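Phospholipase C-beta (PLC-beta) (PDB 3QR0) is a calcium-containing, multidomain member of the phosphoinositide-specific phospholipase C family that joins PH, EF-hand, TIM-barrel and C2 domains in one chain. Local coordinates at residues A[69-74]-A[356-361]. Numbering follows the deposited sequence.
Sequences YVRDIR and YRQVLL
At the interface between the PH domain and the X half of the TIM barrel, Arg74 of strand 70-75 lays its guanidinium against Arg357 of helix 354-361. Arg357 CD sits 3.2 Å above the plane of the Arg74 guanidinium, offset toward its rim, and the closest atom there is Arg74 NH2, 3.4 Å from Arg357 CD. The two guanidinium planes are 44° apart. Asp72 fixes the Arg74 group from its edge: Arg74 NE to Asp72 OD2 is 2.8 Å and Arg74 NH2 to the same OD2 is 3.1 Å, a side-on salt bridge. The proximity of like charges is probably offset by Glu354, which salt-bridges both arginines and accepts a hydrogen bond from Gln358 NE2, while Glu402 pairs with Arg357 and Lys406 with Asp72. The strand forms one outer edge of the PH-domain sheet, and Arg71 and Asp72 both face Cys109 in a classic beta bulge; both side chains set out toward the helix. A bend at chi2 (-57°) in Gln358 helps bring its OE1 into van der Waals contact with Arg71 CB at 3.4 Å. The end of Arg71 leads away from the helix, its NH2 hydrogen-bonded to Ser754 OG. No hydrogen bond crosses between the segments, and Leu361 CD1 likewise makes van der Waals contacts, 3.6 Å from Arg71 O and 3.7 Å from Asp72 OD2.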
loop_
_atom_site.group_PDB
_atom_site.type_symbol
_atom_site.label_atom_id
_atom_site.label_comp_id
_atom_site.label_asym_id
_atom_site.label_seq_id
_atom_site.Cartn_x
_atom_site.Cartn_y
_atom_site.Cartn_z
ATOM N N TYR A 69 8.777 6.760 -5.852
ATOM C CA TYR A 69 9.199 5.391 -6.151
ATOM C C TYR A 69 10.491 4.981 -5.434
ATOM O O TYR A 69 11.029 3.907 -5.687
ATOM C CB TYR A 69 9.297 5.218 -7.665
ATOM C CG TYR A 69 8.056 5.753 -8.356
ATOM C CD1 TYR A 69 6.805 5.204 -8.089
ATOM C CD2 TYR A 69 8.126 6.829 -9.236
ATOM C CE1 TYR A 69 5.657 5.705 -8.686
ATOM C CE2 TYR A 69 6.981 7.338 -9.840
ATOM C CZ TYR A 69 5.753 6.772 -9.563
ATOM O OH TYR A 69 4.617 7.267 -10.162
ATOM N N VAL A 70 10.973 5.822 -4.521
ATOM C CA VAL A 70 12.132 5.468 -3.705
ATOM C C VAL A 70 11.677 4.472 -2.639
ATOM O O VAL A 70 10.653 4.677 -1.979
ATOM C CB VAL A 70 12.803 6.706 -3.073
ATOM C CG1 VAL A 70 13.733 6.294 -1.936
ATOM C CG2 VAL A 70 13.566 7.488 -4.148
ATOM N N ARG A 71 12.427 3.383 -2.511
ATOM C CA ARG A 71 12.060 2.270 -1.632
ATOM C C ARG A 71 12.878 2.249 -0.358
ATOM O O ARG A 71 12.370 1.942 0.720
ATOM C CB ARG A 71 12.238 0.945 -2.379
ATOM C CG ARG A 71 11.348 0.811 -3.607
ATOM C CD ARG A 71 9.890 0.725 -3.231
ATOM N NE ARG A 71 9.002 0.833 -4.385
ATOM C CZ ARG A 71 7.686 0.646 -4.345
ATOM N NH1 ARG A 71 7.077 0.324 -3.211
ATOM N NH2 ARG A 71 6.972 0.773 -5.454
ATOM N N ASP A 72 14.158 2.562 -0.480
ATOM C CA ASP A 72 15.012 2.636 0.680
ATOM C C ASP A 72 16.219 3.507 0.380
ATOM O O ASP A 72 16.585 3.703 -0.780
ATOM C CB ASP A 72 15.466 1.232 1.095
ATOM C CG ASP A 72 15.762 1.118 2.587
ATOM O OD1 ASP A 72 15.714 2.137 3.318
ATOM O OD2 ASP A 72 16.054 -0.010 3.034
ATOM N N ILE A 73 16.798 4.046 1.445
ATOM C CA ILE A 73 18.081 4.708 1.389
ATOM C C ILE A 73 18.833 4.256 2.630
ATOM O O ILE A 73 18.284 4.267 3.737
ATOM C CB ILE A 73 17.959 6.252 1.286
ATOM C CG1 ILE A 73 19.343 6.905 1.326
ATOM C CG2 ILE A 73 17.038 6.810 2.364
ATOM C CD1 ILE A 73 19.343 8.363 0.905
ATOM N N ARG A 74 20.072 3.814 2.424
ATOM C CA ARG A 74 20.879 3.202 3.479
ATOM C C ARG A 74 22.247 3.845 3.529
ATOM O O ARG A 74 22.749 4.319 2.515
ATOM C CB ARG A 74 21.059 1.712 3.203
ATOM C CG ARG A 74 19.775 0.940 3.174
ATOM C CD ARG A 74 19.896 -0.367 2.426
ATOM N NE ARG A 74 18.563 -0.861 2.106
ATOM C CZ ARG A 74 18.296 -1.879 1.294
ATOM N NH1 ARG A 74 19.275 -2.570 0.718
ATOM N NH2 ARG A 74 17.031 -2.209 1.075
ATOM N N TYR A 356 13.328 -9.624 1.413
ATOM C CA TYR A 356 12.932 -9.493 2.823
ATOM C C TYR A 356 12.887 -8.038 3.273
ATOM O O TYR A 356 11.958 -7.628 3.963
ATOM C CB TYR A 356 13.835 -10.315 3.747
ATOM C CG TYR A 356 13.503 -11.786 3.722
ATOM C CD1 TYR A 356 12.553 -12.325 4.592
ATOM C CD2 TYR A 356 14.119 -12.636 2.812
ATOM C CE1 TYR A 356 12.236 -13.678 4.555
ATOM C CE2 TYR A 356 13.814 -13.986 2.771
ATOM C CZ TYR A 356 12.875 -14.502 3.636
ATOM O OH TYR A 356 12.585 -15.844 3.573
ATOM N N ARG A 357 13.884 -7.256 2.869
ATOM C CA ARG A 357 13.894 -5.835 3.178
ATOM C C ARG A 357 12.690 -5.179 2.501
ATOM O O ARG A 357 11.953 -4.436 3.133
ATOM C CB ARG A 357 15.199 -5.176 2.711
ATOM C CG ARG A 357 16.450 -5.742 3.347
ATOM C CD ARG A 357 17.689 -4.911 3.032
ATOM N NE ARG A 357 18.898 -5.563 3.533
ATOM C CZ ARG A 357 19.660 -6.430 2.858
ATOM N NH1 ARG A 357 19.392 -6.769 1.603
ATOM N NH2 ARG A 357 20.723 -6.955 3.447
ATOM N N GLN A 358 12.466 -5.486 1.222
ATOM C CA GLN A 358 11.380 -4.840 0.478
ATOM C C GLN A 358 10.003 -5.157 1.049
ATOM O O GLN A 358 9.150 -4.271 1.129
ATOM C CB GLN A 358 11.428 -5.196 -1.013
ATOM C CG GLN A 358 12.633 -4.626 -1.747
ATOM C CD GLN A 358 12.738 -3.118 -1.638
ATOM O OE1 GLN A 358 11.745 -2.403 -1.778
ATOM N NE2 GLN A 358 13.951 -2.624 -1.394
ATOM N N VAL A 359 9.784 -6.408 1.444
ATOM C CA VAL A 359 8.493 -6.805 2.015
ATOM C C VAL A 359 8.233 -6.104 3.354
ATOM O O VAL A 359 7.122 -5.612 3.602
ATOM C CB VAL A 359 8.384 -8.346 2.138
ATOM C CG1 VAL A 359 7.179 -8.749 2.976
ATOM C CG2 VAL A 359 8.300 -8.966 0.743
ATOM N N LEU A 360 9.267 -6.013 4.193
ATOM C CA LEU A 360 9.153 -5.321 5.481
ATOM C C LEU A 360 8.906 -3.818 5.305
ATOM O O LEU A 360 8.247 -3.188 6.134
ATOM C CB LEU A 360 10.399 -5.570 6.340
ATOM C CG LEU A 360 10.478 -6.974 6.956
ATOM C CD1 LEU A 360 11.886 -7.295 7.423
ATOM C CD2 LEU A 360 9.481 -7.113 8.106
ATOM N N LEU A 361 9.405 -3.262 4.207
ATOM C CA LEU A 361 9.255 -1.837 3.918
ATOM C C LEU A 361 7.848 -1.440 3.489
ATOM O O LEU A 361 7.463 -0.274 3.633
ATOM C CB LEU A 361 10.272 -1.398 2.865
ATOM C CG LEU A 361 11.701 -1.354 3.405
ATOM C CD1 LEU A 361 12.696 -1.283 2.246
ATOM C CD2 LEU A 361 11.888 -0.188 4.368
#